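Local atomic coordinates of eukaryotic peptide chain release factor GTP-binding subunit (Schizosaccharomyces pombe, PDB entry 1R5B), a protein that belongs to the translational GTP-binding proteins related to elongation factor Tu and forms a subunit of the eukaryotic peptide chain release factor. Residues V304-I309 and Y350-T355; Q311-T316 and L337-D342. All blocks are in the same frame, centred on the assembly; numbering follows the deposited sequence.

Contact 1. Residues V304-I309 and Y350-T355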
loop_
_atom_site.group_PDB
_atom_site.type_symbol
_atom_site.label_atom_id
_atom_site.label_comp_id
_atom_site.label_asym_id
_atom_site.label_seq_id
_atom_site.Cartn_x
_atom_site.Cartn_y
_atom_site.Cartn_z
ATOM N N VAL A 304 5.189 -0.099 22.593
ATOM C CA VAL A 304 4.181 -0.687 21.738
ATOM C C VAL A 304 3.275 -1.555 22.583
ATOM O O VAL A 304 3.631 -1.958 23.666
ATOM C CB VAL A 304 4.795 -1.528 20.593
ATOM C CG1 VAL A 304 5.819 -0.714 19.810
ATOM C CG2 VAL A 304 5.422 -2.805 21.122
ATOM N N LEU A 305 2.092 -1.843 22.063
ATOM C CA LEU A 305 1.103 -2.665 22.755
ATOM C C LEU A 305 1.013 -3.991 22.045
ATOM O O LEU A 305 1.017 -4.036 20.828
ATOM C CB LEU A 305 -0.256 -1.966 22.739
ATOM C CG LEU A 305 -1.357 -2.630 23.552
ATOM C CD1 LEU A 305 -1.037 -2.587 25.044
ATOM C CD2 LEU A 305 -2.685 -1.963 23.275
ATOM N N VAL A 306 0.977 -5.077 22.799
ATOM C CA VAL A 306 0.680 -6.365 22.211
ATOM C C VAL A 306 -0.804 -6.609 22.401
ATOM O O VAL A 306 -1.265 -6.775 23.529
ATOM C CB VAL A 306 1.455 -7.524 22.866
ATOM C CG1 VAL A 306 1.229 -8.808 22.065
ATOM C CG2 VAL A 306 2.941 -7.216 22.977
ATOM N N MET A 307 -1.557 -6.608 21.305
ATOM C CA MET A 307 -2.940 -7.111 21.322
ATOM C C MET A 307 -2.944 -8.594 20.928
ATOM O O MET A 307 -2.061 -9.027 20.194
ATOM C CB MET A 307 -3.820 -6.277 20.381
ATOM C CG MET A 307 -4.137 -4.880 20.920
ATOM S SD MET A 307 -4.654 -4.860 22.625
ATOM C CE MET A 307 -6.280 -5.219 22.435
ATOM N N PRO A 308 -3.918 -9.383 21.381
ATOM C CA PRO A 308 -5.090 -8.937 22.154
ATOM C C PRO A 308 -4.923 -8.904 23.687
ATOM O O PRO A 308 -5.895 -8.619 24.381
ATOM C CB PRO A 308 -6.119 -10.017 21.804
ATOM C CG PRO A 308 -5.284 -11.276 21.728
ATOM C CD PRO A 308 -3.963 -10.836 21.127
ATOM N N ILE A 309 -3.727 -9.183 24.192
ATOM C CA ILE A 309 -3.499 -9.333 25.630
ATOM C C ILE A 309 -3.332 -8.009 26.402
ATOM O O ILE A 309 -3.307 -8.012 27.635
ATOM C CB ILE A 309 -2.288 -10.276 25.891
ATOM C CG1 ILE A 309 -1.008 -9.759 25.221
ATOM C CG2 ILE A 309 -2.607 -11.683 25.401
ATOM C CD1 ILE A 309 0.248 -10.433 25.725
ATOM N N TYR A 350 -0.203 -12.585 17.411
ATOM C CA TYR A 350 -0.462 -11.375 18.172
ATOM C C TYR A 350 0.160 -10.227 17.418
ATOM O O TYR A 350 0.985 -10.429 16.534
ATOM C CB TYR A 350 0.134 -11.487 19.578
ATOM C CG TYR A 350 -0.605 -12.429 20.521
ATOM C CD1 TYR A 350 -0.208 -12.537 21.852
ATOM C CD2 TYR A 350 -1.702 -13.197 20.100
ATOM C CE1 TYR A 350 -0.869 -13.378 22.743
ATOM C CE2 TYR A 350 -2.373 -14.042 20.994
ATOM C CZ TYR A 350 -1.945 -14.132 22.312
ATOM O OH TYR A 350 -2.579 -14.953 23.217
ATOM N N VAL A 351 -0.232 -9.012 17.752
ATOM C CA VAL A 351 0.104 -7.885 16.901
ATOM C C VAL A 351 0.663 -6.745 17.722
ATOM O O VAL A 351 0.040 -6.321 18.696
ATOM C CB VAL A 351 -1.130 -7.414 16.114
ATOM C CG1 VAL A 351 -0.804 -6.174 15.290
ATOM C CG2 VAL A 351 -1.641 -8.521 15.213
ATOM N N LEU A 352 1.842 -6.264 17.333
ATOM C CA LEU A 352 2.394 -5.070 17.937
ATOM C C LEU A 352 1.621 -3.910 17.379
ATOM O O LEU A 352 1.307 -3.879 16.193
ATOM C CB LEU A 352 3.882 -4.920 17.634
ATOM C CG LEU A 352 4.739 -6.122 18.034
ATOM C CD1 LEU A 352 6.203 -5.800 17.829
ATOM C CD2 LEU A 352 4.482 -6.555 19.479
ATOM N N THR A 353 1.297 -2.960 18.231
ATOM C CA THR A 353 0.520 -1.829 17.796
ATOM C C THR A 353 0.679 -0.608 18.687
ATOM O O THR A 353 1.360 -0.631 19.722
ATOM C CB THR A 353 -0.948 -2.243 17.666
ATOM O OG1 THR A 353 -1.682 -1.193 17.022
ATOM C CG2 THR A 353 -1.607 -2.393 19.014
ATOM N N SER A 354 0.082 0.483 18.231
ATOM C CA SER A 354 0.053 1.739 18.961
ATOM C C SER A 354 -0.625 1.590 20.305
ATOM O O SER A 354 -1.660 0.946 20.407
ATOM C CB SER A 354 -0.732 2.757 18.141
ATOM O OG SER A 354 -0.798 4.009 18.791
ATOM N N THR A 355 -0.063 2.223 21.326
ATOM C CA THR A 355 -0.714 2.269 22.631
ATOM C C THR A 355 -1.897 3.227 22.648
ATOM O O THR A 355 -2.813 3.029 23.432
ATOM C CB THR A 355 0.258 2.670 23.742
ATOM O OG1 THR A 355 0.803 3.963 23.456
ATOM C CG2 THR A 355 1.453 1.733 23.792
#
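The nearly straight bond from L305 N to T353 O, 2.7 Å long, is the shortest of four backbone hydrogen bonds that pair these antiparallel strands. L305 O is gripped twice, by T353 N at 2.8 Å and more weakly by the CA-H of L352. M307 and V351 form the next hydrogen-bonded pair, bonded in both directions. Between them, V306 and L352 form the non-hydrogen-bonded pair, their backbones bonding instead to the strands on their outer sides. Their side chains lie alongside one another, V306 CG2 meeting L352 CD2 at 3.9 Å; compact branched aliphatics suit this buried face. The other face carries L305, M307, V351 and T353. T353 has its methyl CG2 4.0 Å from L305 CB, while OG1, anti to the backbone N (chi1 -170°), reaches F274 O and V359 N, so its polar end is satisfied. Past the strand, a cis peptide bond precedes P308, whose CD stands over one face of the Y350 ring, 3.6 Å from its centroid, in a CH-pi contact displaced toward the rim. I309 CG2 approaches Y350 CE1 obliquely at 3.6 Å. P308 also touches P433 and C435 of strand 433-435. The chemistry implies division of labour: main-chain bonds fix the register, whereas the proline ring and the flat tyrosine ring close the strand end by dispersion and CH-pi attraction.

Contact 2. Residues Q311-T316 and L337-D342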
loop_
_atom_site.group_PDB
_atom_site.type_symbol
_atom_site.label_atom_id
_atom_site.label_comp_id
_atom_site.label_asym_id
_atom_site.label_seq_id
_atom_site.Cartn_x
_atom_site.Cartn_y
_atom_site.Cartn_z
ATOM N N GLN A 311 -0.728 -5.899 26.656
ATOM C CA GLN A 311 0.561 -5.815 27.327
ATOM C C GLN A 311 1.500 -4.845 26.599
ATOM O O GLN A 311 1.751 -4.988 25.399
ATOM C CB GLN A 311 1.189 -7.206 27.371
ATOM C CG GLN A 311 2.568 -7.294 28.044
ATOM C CD GLN A 311 2.518 -7.102 29.548
ATOM O OE1 GLN A 311 3.438 -6.530 30.129
ATOM N NE2 GLN A 311 1.450 -7.580 30.178
ATOM N N THR A 312 2.021 -3.869 27.335
ATOM C CA THR A 312 2.964 -2.895 26.793
ATOM C C THR A 312 4.392 -3.448 26.813
ATOM O O THR A 312 4.758 -4.182 27.716
ATOM C CB THR A 312 2.872 -1.565 27.589
ATOM O OG1 THR A 312 1.584 -0.958 27.383
ATOM C CG2 THR A 312 3.832 -0.530 27.038
ATOM N N LEU A 313 5.173 -3.102 25.790
ATOM C CA LEU A 313 6.599 -3.440 25.699
ATOM C C LEU A 313 7.375 -2.282 25.075
ATOM O O LEU A 313 6.817 -1.478 24.343
ATOM C CB LEU A 313 6.810 -4.672 24.820
ATOM C CG LEU A 313 6.267 -6.029 25.272
ATOM C CD1 LEU A 313 6.350 -7.006 24.107
ATOM C CD2 LEU A 313 7.028 -6.577 26.491
ATOM N N GLU A 314 8.669 -2.207 25.348
ATOM C CA GLU A 314 9.511 -1.199 24.735
ATOM C C GLU A 314 10.362 -1.812 23.622
ATOM O O GLU A 314 11.066 -2.787 23.839
ATOM C CB GLU A 314 10.403 -0.548 25.781
ATOM C CG GLU A 314 11.020 0.765 25.313
ATOM C CD GLU A 314 12.143 1.267 26.198
ATOM O OE1 GLU A 314 12.419 0.656 27.261
ATOM O OE2 GLU A 314 12.755 2.289 25.822
ATOM N N VAL A 315 10.283 -1.241 22.427
ATOM C CA VAL A 315 11.194 -1.587 21.341
ATOM C C VAL A 315 12.563 -0.905 21.546
ATOM O O VAL A 315 12.679 0.305 21.394
ATOM C CB VAL A 315 10.594 -1.160 19.989
ATOM C CG1 VAL A 315 11.597 -1.346 18.852
ATOM C CG2 VAL A 315 9.315 -1.943 19.723
ATOM N N THR A 316 13.589 -1.680 21.896
ATOM C CA THR A 316 14.931 -1.132 22.151
ATOM C C THR A 316 15.859 -1.151 20.934
ATOM O O THR A 316 16.926 -0.525 20.955
ATOM C CB THR A 316 15.623 -1.878 23.324
ATOM O OG1 THR A 316 15.776 -3.268 23.008
ATOM C CG2 THR A 316 14.753 -1.865 24.575
ATOM N N LEU A 337 12.613 -6.757 15.770
ATOM C CA LEU A 337 12.563 -5.821 16.871
ATOM C C LEU A 337 12.981 -6.485 18.168
ATOM O O LEU A 337 12.322 -7.418 18.621
ATOM C CB LEU A 337 11.135 -5.321 17.029
ATOM C CG LEU A 337 10.420 -4.785 15.783
ATOM C CD1 LEU A 337 9.068 -4.263 16.190
ATOM C CD2 LEU A 337 11.227 -3.687 15.094
ATOM N N ARG A 338 14.071 -6.031 18.774
ATOM C CA ARG A 338 14.327 -6.412 20.154
ATOM C C ARG A 338 13.356 -5.650 21.046
ATOM O O ARG A 338 13.128 -4.460 20.844
ATOM C CB ARG A 338 15.767 -6.135 20.586
ATOM C CG ARG A 338 16.044 -6.612 22.012
ATOM C CD ARG A 338 17.501 -6.600 22.433
ATOM N NE ARG A 338 18.304 -7.532 21.645
ATOM C CZ ARG A 338 19.008 -7.215 20.563
ATOM N NH1 ARG A 338 19.025 -5.978 20.093
ATOM N NH2 ARG A 338 19.705 -8.155 19.941
ATOM N N VAL A 339 12.791 -6.344 22.026
ATOM C CA VAL A 339 11.823 -5.749 22.942
ATOM C C VAL A 339 12.177 -6.032 24.394
ATOM O O VAL A 339 12.876 -6.984 24.695
ATOM C CB VAL A 339 10.374 -6.226 22.656
ATOM C CG1 VAL A 339 9.968 -5.845 21.248
ATOM C CG2 VAL A 339 10.220 -7.729 22.864
ATOM N N ARG A 340 11.663 -5.191 25.280
ATOM C CA ARG A 340 11.989 -5.217 26.698
ATOM C C ARG A 340 10.703 -5.176 27.515
ATOM O O ARG A 340 9.767 -4.441 27.167
ATOM C CB ARG A 340 12.862 -4.006 27.041
ATOM C CG ARG A 340 13.240 -3.879 28.502
ATOM C CD ARG A 340 13.865 -2.545 28.844
ATOM N NE ARG A 340 15.328 -2.603 28.831
ATOM C CZ ARG A 340 16.120 -2.434 29.891
ATOM N NH1 ARG A 340 15.625 -2.194 31.106
ATOM N NH2 ARG A 340 17.437 -2.511 29.735
ATOM N N GLY A 341 10.679 -5.957 28.604
ATOM C CA GLY A 341 9.523 -6.059 29.497
ATOM C C GLY A 341 8.993 -7.483 29.628
ATOM O O GLY A 341 9.675 -8.472 29.264
ATOM N N ASP A 342 7.746 -7.578 30.128
ATOM C CA ASP A 342 7.069 -8.865 30.324
ATOM C C ASP A 342 6.468 -9.449 29.031
ATOM O O ASP A 342 5.309 -9.170 28.687
ATOM C CB ASP A 342 5.967 -8.712 31.366
ATOM C CG ASP A 342 5.573 -10.030 31.980
ATOM O OD1 ASP A 342 5.070 -10.006 33.120
ATOM O OD2 ASP A 342 5.741 -11.131 31.410
HETATM O O HOH W 1 18.840 -3.563 21.970
#
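E314 and R340 run side by side and point the same way, their carboxylate and guanidinium planes turned 63° apart. Their charged ends do not meet: E314 OE1 rests against the aliphatic part of the arginine, 3.9 Å from R340 CD, so any attraction between the charges is probably long-range. T316 crosses R340 at about a right angle, laying its methyl CG2 3.8 Å from R340 CB. With chi1 at 61°, the T316 hydroxyl stands between backbone N and carbonyl carbon, and there OG1 lies 3.5 Å from R338 CG; a water links OG1 to R338 NH1, which also bonds Y319 OH. A threonine thus serves two arginines, methyl to one and hydroxyl to the other. Between the two segments, the opposite face is aliphatic. V315 CG2 is approached by both L337 CD1 and V339 CG1, and L313 CD1 crosses V339 CG2 obliquely at 4.1 Å. Between these faces the backbones pair: E314 N bonds R340 O almost straight, R340 N returns to E314 O at 2.9 Å, and T316 N reaches R338 O. G341 adopts backbone angles that favour glycine, and L313 CD2 packs against its backbone. Alternation of polar and aliphatic residues along twisted antiparallel strands is characteristic of a beta barrel wall, here consistent with the barrel that follows the GTP-binding domain in elongation factor Tu relatives.

Overall arrangement
Both contacts belong to one curled antiparallel sheet, and contact 2 is nested within the chain loop that contact 1 closes. Strands 302-307 and 311-319 join them side by side: V306 N probably bonds Q311 O, and V304 N probably bonds L313 O. On the shared aliphatic face V306 CG2 packs on L313 CD1, and L352 CD1 on L337 CD1, so this layer is continuous. Their outer faces differ. Contact 1, with more buried residues, turns M307, P308 and V351 against C435 of strand 433-435 and is chiefly apolar there; contact 2, farther from the chain's centre, has charged and hydroxyl groups and a bridging water instead.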